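Local coordinates for leucine aminopeptidase 2, chloroplastic (Streptomyces sp. BC16019, PDB 5LHJ), which is a manganese-binding M17-family metalloaminopeptidase of bottromycin maturation, probably removing unsubstituted N-terminal amino acids from peptides, at residues G63-E68 with A97-R102; V80-A85 with A115-S120; A88-F93 with A128-E133. All blocks are in the same frame, centred on the assembly; numbering follows the deposited sequence.

Contact 1: residues G63-E68 with A97-R102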
ATOM      1  N   GLY A  63     -40.865  -7.603  12.629  1.00 29.20           N
ATOM      2  CA  GLY A  63     -40.624  -7.891  11.213  1.00 29.01           C
ATOM      3  C   GLY A  63     -40.662  -9.355  10.766  1.00 28.05           C
ATOM      4  O   GLY A  63     -40.500  -9.618   9.573  1.00 28.69           O
ATOM      5  N   GLN A  64     -40.874 -10.306  11.685  1.00 26.78           N
ATOM      6  CA  GLN A  64     -41.066 -11.711  11.313  1.00 25.42           C
ATOM      7  C   GLN A  64     -42.405 -11.837  10.608  1.00 24.22           C
ATOM      8  O   GLN A  64     -43.403 -11.325  11.104  1.00 24.03           O
ATOM      9  CB  GLN A  64     -41.083 -12.612  12.543  1.00 25.68           C
ATOM     10  CG  GLN A  64     -41.287 -14.089  12.240  1.00 25.89           C
ATOM     11  CD  GLN A  64     -41.400 -14.941  13.486  1.00 26.30           C
ATOM     12  OE1 GLN A  64     -41.786 -14.464  14.556  1.00 26.40           O
ATOM     13  NE2 GLN A  64     -41.090 -16.231  13.346  1.00 26.61           N
ATOM     14  N   VAL A  65     -42.431 -12.539   9.480  1.00 22.95           N
ATOM     15  CA  VAL A  65     -43.663 -12.711   8.722  1.00 22.29           C
ATOM     16  C   VAL A  65     -43.913 -14.186   8.469  1.00 22.07           C
ATOM     17  O   VAL A  65     -43.032 -14.877   7.972  1.00 21.88           O
ATOM     18  CB  VAL A  65     -43.594 -11.973   7.377  1.00 22.07           C
ATOM     19  CG1 VAL A  65     -44.848 -12.239   6.555  1.00 21.95           C
ATOM     20  CG2 VAL A  65     -43.405 -10.484   7.618  1.00 22.41           C
ATOM     21  N   VAL A  66     -45.121 -14.648   8.789  1.00 22.03           N
ATOM     22  CA  VAL A  66     -45.573 -15.999   8.418  1.00 22.42           C
ATOM     23  C   VAL A  66     -46.902 -15.901   7.673  1.00 22.35           C
ATOM     24  O   VAL A  66     -47.880 -15.396   8.223  1.00 22.80           O
ATOM     25  CB  VAL A  66     -45.718 -16.905   9.648  1.00 23.05           C
ATOM     26  CG1 VAL A  66     -46.206 -18.290   9.234  1.00 23.52           C
ATOM     27  CG2 VAL A  66     -44.380 -17.019  10.371  1.00 23.44           C
ATOM     28  N   ALA A  67     -46.916 -16.384   6.434  1.00 22.76           N
ATOM     29  CA  ALA A  67     -48.102 -16.354   5.581  1.00 23.35           C
ATOM     30  C   ALA A  67     -48.931 -17.604   5.772  1.00 24.31           C
ATOM     31  O   ALA A  67     -48.385 -18.699   5.947  1.00 24.14           O
ATOM     32  CB  ALA A  67     -47.709 -16.230   4.122  1.00 23.53           C
ATOM     33  N   GLU A  68     -50.248 -17.448   5.706  1.00 24.44           N
ATOM     34  CA  GLU A  68     -51.157 -18.592   5.811  1.00 25.93           C
ATOM     35  C   GLU A  68     -52.425 -18.335   5.014  1.00 25.63           C
ATOM     36  O   GLU A  68     -52.706 -17.192   4.671  1.00 24.81           O
ATOM     37  CB  GLU A  68     -51.523 -18.826   7.266  1.00 27.07           C
ATOM     38  CG  GLU A  68     -52.337 -17.706   7.889  1.00 28.48           C
ATOM     39  CD  GLU A  68     -52.520 -17.877   9.375  1.00 30.80           C
ATOM     40  OE1 GLU A  68     -51.588 -18.379  10.044  1.00 32.36           O
ATOM     41  OE2 GLU A  68     -53.604 -17.520   9.867  1.00 32.46           O
ATOM     42  N   ALA A  97     -44.153  -2.795   8.421  1.00 20.36           N
ATOM     43  CA  ALA A  97     -44.836  -2.506   7.164  1.00 19.62           C
ATOM     44  C   ALA A  97     -43.940  -2.846   5.972  1.00 19.64           C
ATOM     45  O   ALA A  97     -44.398  -3.410   4.979  1.00 19.12           O
ATOM     46  CB  ALA A  97     -45.256  -1.046   7.105  1.00 19.63           C
ATOM     47  N   ALA A  98     -42.654  -2.516   6.070  1.00 20.10           N
ATOM     48  CA  ALA A  98     -41.718  -2.845   4.987  1.00 20.52           C
ATOM     49  C   ALA A  98     -41.570  -4.365   4.823  1.00 20.46           C
ATOM     50  O   ALA A  98     -41.547  -4.869   3.695  1.00 21.03           O
ATOM     51  CB  ALA A  98     -40.364  -2.197   5.226  1.00 21.19           C
ATOM     52  N   ALA A  99     -41.508  -5.092   5.936  1.00 20.97           N
ATOM     53  CA  ALA A  99     -41.459  -6.570   5.897  1.00 21.05           C
ATOM     54  C   ALA A  99     -42.709  -7.187   5.262  1.00 21.22           C
ATOM     55  O   ALA A  99     -42.621  -8.179   4.538  1.00 20.47           O
ATOM     56  CB  ALA A  99     -41.262  -7.138   7.296  1.00 21.56           C
ATOM     57  N   SER A 100     -43.871  -6.603   5.567  1.00 20.96           N
ATOM     58  CA  SER A 100     -45.144  -7.029   4.988  1.00 20.98           C
ATOM     59  C   SER A 100     -45.163  -6.903   3.467  1.00 21.26           C
ATOM     60  O   SER A 100     -45.554  -7.847   2.769  1.00 20.99           O
ATOM     61  CB  SER A 100     -46.319  -6.220   5.573  1.00 20.90           C
ATOM     62  OG  SER A 100     -46.396  -6.383   6.979  1.00 20.96           O
ATOM     63  N   VAL A 101     -44.749  -5.743   2.953  1.00 21.82           N
ATOM     64  CA  VAL A 101     -44.782  -5.505   1.512  1.00 22.76           C
ATOM     65  C   VAL A 101     -43.778  -6.400   0.766  1.00 23.86           C
ATOM     66  O   VAL A 101     -44.056  -6.852  -0.342  1.00 23.93           O
ATOM     67  CB  VAL A 101     -44.628  -4.005   1.116  1.00 23.26           C
ATOM     68  CG1 VAL A 101     -45.766  -3.173   1.690  1.00 23.12           C
ATOM     69  CG2 VAL A 101     -43.294  -3.417   1.543  1.00 23.59           C
ATOM     70  N   ARG A 102     -42.645  -6.692   1.394  1.00 25.50           N
ATOM     71  CA  ARG A 102     -41.668  -7.622   0.819  1.00 27.22           C
ATOM     72  C   ARG A 102     -42.169  -9.074   0.734  1.00 26.97           C
ATOM     73  O   ARG A 102     -41.652  -9.851  -0.069  1.00 27.40           O
ATOM     74  CB  ARG A 102     -40.359  -7.602   1.615  1.00 29.12           C
ATOM     75  CG  ARG A 102     -39.466  -6.398   1.356  1.00 31.43           C
ATOM     76  CD  ARG A 102     -38.034  -6.706   1.791  1.00 33.63           C
ATOM     77  NE  ARG A 102     -37.958  -7.032   3.221  1.00 35.16           N
ATOM     78  CZ  ARG A 102     -37.922  -6.136   4.216  1.00 36.66           C
ATOM     79  NH1 ARG A 102     -37.959  -4.828   3.965  1.00 37.44           N
ATOM     80  NH2 ARG A 102     -37.849  -6.557   5.484  1.00 36.95           N
TER
HETATM   81  O   HOH W   1     -37.967  -8.613   7.647  1.00 62.22           O
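Val65 on the edge strand 65-69 and Ala99 on helix 90-102 meet methyl to methyl where that helix packs on the five-stranded mixed sheet of the N-terminal domain, a macro-like alpha/beta fold. Both CB atoms point across the interface. The valine stands with CG1 anti to its own nitrogen (chi1 176°), which turns CG2, the branch beside that nitrogen, onto the helix. There CG2 lies 4.0 Å from Ala99 CB and 3.9 Å from Ala99 O, touching the methyl and the carbonyl of one residue at once. Ser100 only borders this patch: its OG bonds back to Ala96 O one turn earlier in the helix, a common way for a helical serine to satisfy its hydroxyl, and the side chain packs against Val80 of the neighbouring strand.

The backbones come closest just before the strand, where Gly63 CA lies 5.5 Å from Ala99 CA. The positive phi of Gly63 (78°) suits glycine, and Gly63 O rests 3.5 Å from Ala99 CB, a van der Waals contact. The backbone around Gly63 and Gln64 is meanwhile hydrogen-bonded to Gly81, so the turn is held to the sheet while its carbonyl faces the helix. Val65 also touches Ala103, the residue after Arg102, which extends the apolar strip.

No direct hydrogen bond joins the two segments. Arg102 folds back along its helix, with Ala98 O and Ala99 CA over one face of the guanidinium, and a water sits at the edge of that group, in its plane. The bridge is weak at both ends: the water accepts from Arg102 NH2 at 3.0 Å and donates to Gly63 O at 3.3 Å.

Contact 2: residues V80-A85 with A115-S120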
ATOM      1  N   VAL A  80     -47.596 -10.676  11.237  1.00 20.60           N
ATOM      2  CA  VAL A  80     -46.403  -9.830  11.202  1.00 21.30           C
ATOM      3  C   VAL A  80     -46.046  -9.417  12.621  1.00 21.59           C
ATOM      4  O   VAL A  80     -46.865  -8.824  13.327  1.00 21.91           O
ATOM      5  CB  VAL A  80     -46.625  -8.582  10.332  1.00 21.43           C
ATOM      6  CG1 VAL A  80     -45.337  -7.771  10.211  1.00 21.86           C
ATOM      7  CG2 VAL A  80     -47.160  -8.987   8.965  1.00 21.19           C
ATOM      8  N   GLY A  81     -44.827  -9.736  13.037  1.00 22.00           N
ATOM      9  CA  GLY A  81     -44.390  -9.462  14.396  1.00 22.63           C
ATOM     10  C   GLY A  81     -44.176  -7.986  14.697  1.00 23.07           C
ATOM     11  O   GLY A  81     -43.607  -7.256  13.890  1.00 23.39           O
ATOM     12  N   LEU A  82     -44.646  -7.555  15.864  1.00 23.96           N
ATOM     13  CA  LEU A  82     -44.409  -6.203  16.381  1.00 24.56           C
ATOM     14  C   LEU A  82     -43.659  -6.210  17.721  1.00 25.86           C
ATOM     15  O   LEU A  82     -43.495  -5.156  18.347  1.00 25.61           O
ATOM     16  CB  LEU A  82     -45.741  -5.466  16.537  1.00 24.88           C
ATOM     17  CG  LEU A  82     -46.536  -5.213  15.243  1.00 24.42           C
ATOM     18  CD1 LEU A  82     -47.949  -4.781  15.578  1.00 24.75           C
ATOM     19  CD2 LEU A  82     -45.866  -4.166  14.366  1.00 24.25           C
ATOM     20  N   GLY A  83     -43.188  -7.381  18.150  1.00 26.55           N
ATOM     21  CA  GLY A  83     -42.460  -7.498  19.413  1.00 28.04           C
ATOM     22  C   GLY A  83     -43.318  -7.187  20.627  1.00 29.13           C
ATOM     23  O   GLY A  83     -44.543  -7.063  20.513  1.00 28.90           O
ATOM     24  N   PRO A  84     -42.683  -7.060  21.804  1.00 31.01           N
ATOM     25  CA  PRO A  84     -43.427  -6.714  23.019  1.00 32.13           C
ATOM     26  C   PRO A  84     -44.135  -5.371  22.911  1.00 31.97           C
ATOM     27  O   PRO A  84     -43.548  -4.395  22.437  1.00 32.57           O
ATOM     28  CB  PRO A  84     -42.342  -6.676  24.099  1.00 32.97           C
ATOM     29  CG  PRO A  84     -41.262  -7.570  23.579  1.00 33.00           C
ATOM     30  CD  PRO A  84     -41.264  -7.322  22.092  1.00 32.00           C
ATOM     31  N   ALA A  85     -45.393  -5.326  23.344  1.00 32.25           N
ATOM     32  CA  ALA A  85     -46.178  -4.095  23.288  1.00 31.96           C
ATOM     33  C   ALA A  85     -45.460  -2.940  23.995  1.00 32.43           C
ATOM     34  O   ALA A  85     -45.439  -1.823  23.487  1.00 31.57           O
ATOM     35  CB  ALA A  85     -47.558  -4.321  23.885  1.00 32.40           C
ATOM     36  N   ALA A 115     -51.515  -0.850  11.738  1.00 23.40           N
ATOM     37  CA  ALA A 115     -51.739   0.342  12.572  1.00 24.08           C
ATOM     38  C   ALA A 115     -52.942   0.198  13.517  1.00 25.13           C
ATOM     39  O   ALA A 115     -53.111   1.027  14.417  1.00 25.29           O
ATOM     40  CB  ALA A 115     -51.886   1.591  11.709  1.00 23.94           C
ATOM     41  N   LEU A 116     -53.773  -0.826  13.300  1.00 25.60           N
ATOM     42  CA  LEU A 116     -54.883  -1.150  14.206  1.00 27.13           C
ATOM     43  C   LEU A 116     -54.430  -1.856  15.474  1.00 28.51           C
ATOM     44  O   LEU A 116     -55.155  -1.845  16.468  1.00 29.74           O
ATOM     45  CB  LEU A 116     -55.934  -2.008  13.496  1.00 27.10           C
ATOM     46  CG  LEU A 116     -56.590  -1.358  12.273  1.00 27.47           C
ATOM     47  CD1 LEU A 116     -57.527  -2.322  11.562  1.00 27.62           C
ATOM     48  CD2 LEU A 116     -57.324  -0.090  12.656  1.00 28.24           C
ATOM     49  N   ALA A 117     -53.248  -2.465  15.454  1.00 29.03           N
ATOM     50  CA  ALA A 117     -52.684  -3.073  16.662  1.00 30.91           C
ATOM     51  C   ALA A 117     -52.425  -1.995  17.724  1.00 32.09           C
ATOM     52  O   ALA A 117     -51.610  -1.087  17.529  1.00 32.11           O
ATOM     53  CB  ALA A 117     -51.406  -3.835  16.340  1.00 30.92           C
ATOM     54  N   ASP A 118     -53.165  -2.078  18.826  1.00 34.51           N
ATOM     55  CA  ASP A 118     -53.005  -1.142  19.945  1.00 37.05           C
ATOM     56  C   ASP A 118     -52.417  -1.918  21.121  1.00 37.88           C
ATOM     57  O   ASP A 118     -52.178  -3.119  21.027  1.00 39.08           O
ATOM     58  CB  ASP A 118     -54.329  -0.421  20.283  1.00 38.75           C
ATOM     59  CG  ASP A 118     -55.473  -1.374  20.638  1.00 39.88           C
ATOM     60  OD1 ASP A 118     -55.247  -2.585  20.827  1.00 41.20           O
ATOM     61  OD2 ASP A 118     -56.620  -0.898  20.724  1.00 41.79           O
ATOM     62  N   GLY A 119     -52.160  -1.244  22.222  1.00 38.76           N
ATOM     63  CA  GLY A 119     -51.527  -1.922  23.348  1.00 38.37           C
ATOM     64  C   GLY A 119     -50.109  -1.457  23.552  1.00 37.27           C
ATOM     65  O   GLY A 119     -49.623  -1.504  24.671  1.00 37.92           O
ATOM     66  N   SER A 120     -49.429  -1.018  22.488  1.00 35.18           N
ATOM     67  CA  SER A 120     -48.158  -0.310  22.661  1.00 34.29           C
ATOM     68  C   SER A 120     -48.424   1.125  23.087  1.00 34.57           C
ATOM     69  O   SER A 120     -49.561   1.597  23.047  1.00 35.57           O
ATOM     70  CB  SER A 120     -47.300  -0.330  21.381  1.00 33.11           C
ATOM     71  OG  SER A 120     -47.790   0.580  20.412  1.00 32.15           O
TER
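The two backbones converge, from 8.9 Å between Leu82 CA and Ala117 CA to 4.3 Å between Ala85 CA and Ser120 CA. This is a loop-to-loop contact of the macro-like N-terminal domain, made beyond the C-terminal ends of strands 76-81 and 109-112, which run parallel in the sheet. One side is the chain leaving strand 76-81, the other the loop that leads to helix 124-139. Gly119, with phi 110°, adopts a backbone conformation that suits glycine and carries the loop in close to Ala85.

At the wide end the gap is spanned by Leu82, whose CG lies anti to the carbonyl carbon (chi1 -63°) and whose CD1 touches Ala117 CB at 3.7 Å. Phe93 and Ala96 of helix 90-102 also pack against this leucine, tying the surface contact to the interior. At the narrow end a methyl meets backbone: Ala85 CB rests 3.6 Å from Gly119 O. Ser120 turns its hydroxyl to Val122 N in its own loop and presents carbon to Ala85. Ala85 O is approached by Ser120 CB and receives a CA-H...O contact from Ser120 CA, 3.2 Å away, with 134° at the hydrogen.

Contact 3: residues A88-F93 with A128-E133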
ATOM      1  N   ALA A  88     -42.338  -1.430  21.811  1.00 31.23           N
ATOM      2  CA  ALA A  88     -42.555  -1.031  20.419  1.00 30.15           C
ATOM      3  C   ALA A  88     -42.498   0.479  20.247  1.00 29.02           C
ATOM      4  O   ALA A  88     -42.951   1.223  21.108  1.00 29.48           O
ATOM      5  CB  ALA A  88     -43.887  -1.569  19.908  1.00 29.73           C
ATOM      6  N   THR A  89     -41.918   0.913  19.131  1.00 28.07           N
ATOM      7  CA  THR A  89     -41.810   2.324  18.762  1.00 27.56           C
ATOM      8  C   THR A  89     -42.404   2.512  17.376  1.00 26.38           C
ATOM      9  O   THR A  89     -42.770   1.543  16.724  1.00 26.03           O
ATOM     10  CB  THR A  89     -40.342   2.755  18.686  1.00 28.28           C
ATOM     11  OG1 THR A  89     -39.683   2.012  17.646  1.00 28.13           O
ATOM     12  CG2 THR A  89     -39.643   2.519  20.029  1.00 29.42           C
ATOM     13  N   ALA A  90     -42.471   3.757  16.914  1.00 25.70           N
ATOM     14  CA  ALA A  90     -42.865   4.039  15.533  1.00 24.99           C
ATOM     15  C   ALA A  90     -41.971   3.302  14.520  1.00 24.53           C
ATOM     16  O   ALA A  90     -42.456   2.830  13.493  1.00 23.52           O
ATOM     17  CB  ALA A  90     -42.866   5.541  15.268  1.00 25.58           C
ATOM     18  N   ALA A  91     -40.677   3.169  14.827  1.00 24.34           N
ATOM     19  CA  ALA A  91     -39.742   2.451  13.955  1.00 24.18           C
ATOM     20  C   ALA A  91     -40.105   0.962  13.820  1.00 23.53           C
ATOM     21  O   ALA A  91     -39.895   0.368  12.766  1.00 22.88           O
ATOM     22  CB  ALA A  91     -38.305   2.607  14.459  1.00 25.25           C
ATOM     23  N   THR A  92     -40.628   0.369  14.894  1.00 23.29           N
ATOM     24  CA  THR A  92     -41.147  -0.994  14.849  1.00 22.99           C
ATOM     25  C   THR A  92     -42.229  -1.128  13.784  1.00 22.17           C
ATOM     26  O   THR A  92     -42.210  -2.071  12.989  1.00 21.77           O
ATOM     27  CB  THR A  92     -41.748  -1.429  16.196  1.00 23.85           C
ATOM     28  OG1 THR A  92     -40.850  -1.085  17.265  1.00 24.55           O
ATOM     29  CG2 THR A  92     -42.003  -2.932  16.215  1.00 24.05           C
ATOM     30  N   PHE A  93     -43.169  -0.183  13.774  1.00 21.85           N
ATOM     31  CA  PHE A  93     -44.260  -0.189  12.790  1.00 21.37           C
ATOM     32  C   PHE A  93     -43.784   0.062  11.366  1.00 21.13           C
ATOM     33  O   PHE A  93     -44.271  -0.555  10.420  1.00 20.71           O
ATOM     34  CB  PHE A  93     -45.358   0.800  13.201  1.00 21.37           C
ATOM     35  CG  PHE A  93     -46.190   0.292  14.333  1.00 21.72           C
ATOM     36  CD1 PHE A  93     -45.818   0.535  15.646  1.00 22.47           C
ATOM     37  CD2 PHE A  93     -47.318  -0.481  14.092  1.00 21.76           C
ATOM     38  CE1 PHE A  93     -46.561   0.026  16.702  1.00 22.77           C
ATOM     39  CE2 PHE A  93     -48.071  -0.992  15.140  1.00 21.76           C
ATOM     40  CZ  PHE A  93     -47.691  -0.736  16.446  1.00 22.44           C
ATOM     41  N   ALA A 128     -50.212   4.948  12.261  1.00 22.42           N
ATOM     42  CA  ALA A 128     -50.696   5.074  10.881  1.00 22.30           C
ATOM     43  C   ALA A 128     -49.654   5.721   9.958  1.00 21.80           C
ATOM     44  O   ALA A 128     -49.423   5.248   8.843  1.00 20.93           O
ATOM     45  CB  ALA A 128     -52.019   5.844  10.837  1.00 23.05           C
ATOM     46  N   ARG A 129     -49.030   6.791  10.437  1.00 21.95           N
ATOM     47  CA  ARG A 129     -47.996   7.504   9.675  1.00 22.40           C
ATOM     48  C   ARG A 129     -46.807   6.585   9.368  1.00 20.82           C
ATOM     49  O   ARG A 129     -46.332   6.528   8.219  1.00 20.34           O
ATOM     50  CB  ARG A 129     -47.542   8.751  10.442  1.00 24.12           C
ATOM     51  CG  ARG A 129     -46.657   9.709   9.646  1.00 25.77           C
ATOM     52  CD  ARG A 129     -46.232  10.932  10.466  1.00 27.76           C
ATOM     53  NE  ARG A 129     -47.398  11.630  10.993  1.00 30.06           N
ATOM     54  CZ  ARG A 129     -47.827  11.634  12.268  1.00 32.59           C
ATOM     55  NH1 ARG A 129     -47.167  11.018  13.259  1.00 33.24           N
ATOM     56  NH2 ARG A 129     -48.946  12.293  12.572  1.00 34.43           N
ATOM     57  N   ALA A 130     -46.365   5.843  10.381  1.00 19.89           N
ATOM     58  CA  ALA A 130     -45.223   4.937  10.246  1.00 19.50           C
ATOM     59  C   ALA A 130     -45.501   3.758   9.307  1.00 19.10           C
ATOM     60  O   ALA A 130     -44.649   3.389   8.500  1.00 18.82           O
ATOM     61  CB  ALA A 130     -44.770   4.434  11.609  1.00 19.84           C
ATOM     62  N   VAL A 131     -46.690   3.162   9.416  1.00 18.91           N
ATOM     63  CA  VAL A 131     -47.075   2.057   8.539  1.00 18.74           C
ATOM     64  C   VAL A 131     -47.143   2.523   7.082  1.00 18.96           C
ATOM     65  O   VAL A 131     -46.647   1.836   6.188  1.00 18.63           O
ATOM     66  CB  VAL A 131     -48.398   1.409   8.991  1.00 18.76           C
ATOM     67  CG1 VAL A 131     -48.919   0.409   7.966  1.00 19.26           C
ATOM     68  CG2 VAL A 131     -48.201   0.705  10.338  1.00 19.03           C
ATOM     69  N   ALA A 132     -47.747   3.685   6.842  1.00 19.26           N
ATOM     70  CA  ALA A 132     -47.813   4.234   5.482  1.00 19.83           C
ATOM     71  C   ALA A 132     -46.410   4.469   4.914  1.00 19.88           C
ATOM     72  O   ALA A 132     -46.135   4.119   3.754  1.00 19.59           O
ATOM     73  CB  ALA A 132     -48.614   5.530   5.462  1.00 20.20           C
ATOM     74  N   GLU A 133     -45.531   5.046   5.733  1.00 19.95           N
ATOM     75  CA  GLU A 133     -44.142   5.279   5.316  1.00 20.63           C
ATOM     76  C   GLU A 133     -43.427   3.985   4.986  1.00 19.69           C
ATOM     77  O   GLU A 133     -42.780   3.867   3.939  1.00 18.69           O
ATOM     78  CB  GLU A 133     -43.337   6.004   6.399  1.00 22.06           C
ATOM     79  CG  GLU A 133     -43.646   7.474   6.514  1.00 24.15           C
ATOM     80  CD  GLU A 133     -42.788   8.199   7.546  1.00 26.55           C
ATOM     81  OE1 GLU A 133     -41.736   7.647   7.983  1.00 28.44           O
ATOM     82  OE2 GLU A 133     -43.159   9.350   7.888  1.00 28.28           O
TER
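The backbone of Phe93 aims CB at helix 124-139, and a chi1 of -75°, with CG beside the backbone N and anti to the carbonyl carbon, then swings the ring away from that helix. Val131 carries CG1 anti to its nitrogen (chi1 171°), leaving CG2 as the branch that reaches Phe93. These rotamers mesh at a helix-helix interface of the macro-like N-terminal domain, between the first turn of helix 90-102 and the middle of helix 124-139.

The CA atoms of Phe93 and Val131 are 5.6 Å apart, a close approach consistent with the small alanines, Ala90 and Ala130, at the interface. Ala130 points its methyl toward the other helix: CB lies 4.0 Å from Phe93 CB and 4.3 Å from Ala90 CB, between residues one turn apart. Val131 CG2 then touches both Phe93 CB and CD2, meeting the ring obliquely. On its outer part the ring packs against Leu82, so the phenylalanine joins this helix pair to the chain that leaves strand 76-81.

The side chains that meet are all apolar, and charged groups are paired around them. Glu133 forms a salt bridge with Arg94, the residue following Phe93, a second, charged link between the two helices beside the apolar one. Arg129 pairs instead with Glu126 of its own helix and Glu169 of helix 164-185, while Ala128 and Ala132 pack against that third helix.

Thr89 occupies the N-cap position of helix 90-102, and its backbone N donates an almost perfectly straight hydrogen bond to Thr92 OG1 (2.9 Å, 178°), the N3-side-chain-to-backbone bond of a capping box, which braces the start of the helix. Just inside that cap, the carbonyl of Ala90 meets the opposing helix, with Ala130 CB 3.4 Å from Ala90 O.

The three contacts form a continuous part of the N-terminal domain, away from the manganese-binding residues. Contact 3 is buried, contact 1 partly buried, and contact 2 at the surface. Helix 90-102 serves two of them: its first turn packs on helix 124-139 in contact 3, and its later part faces the edge strand in contact 1; the two also touch directly, Ala97 CB against Val131 O. Neighbouring strands 65-69 and 76-81 join contacts 1 and 2, and the chain leaving 76-81 lies against helix 90-102, joining contacts 2 and 3. All three set a backbone carbonyl against carbon; contact 1 alone adds a water bridge, contact 2 a CA-H...O contact, and contact 3 an aromatic ring.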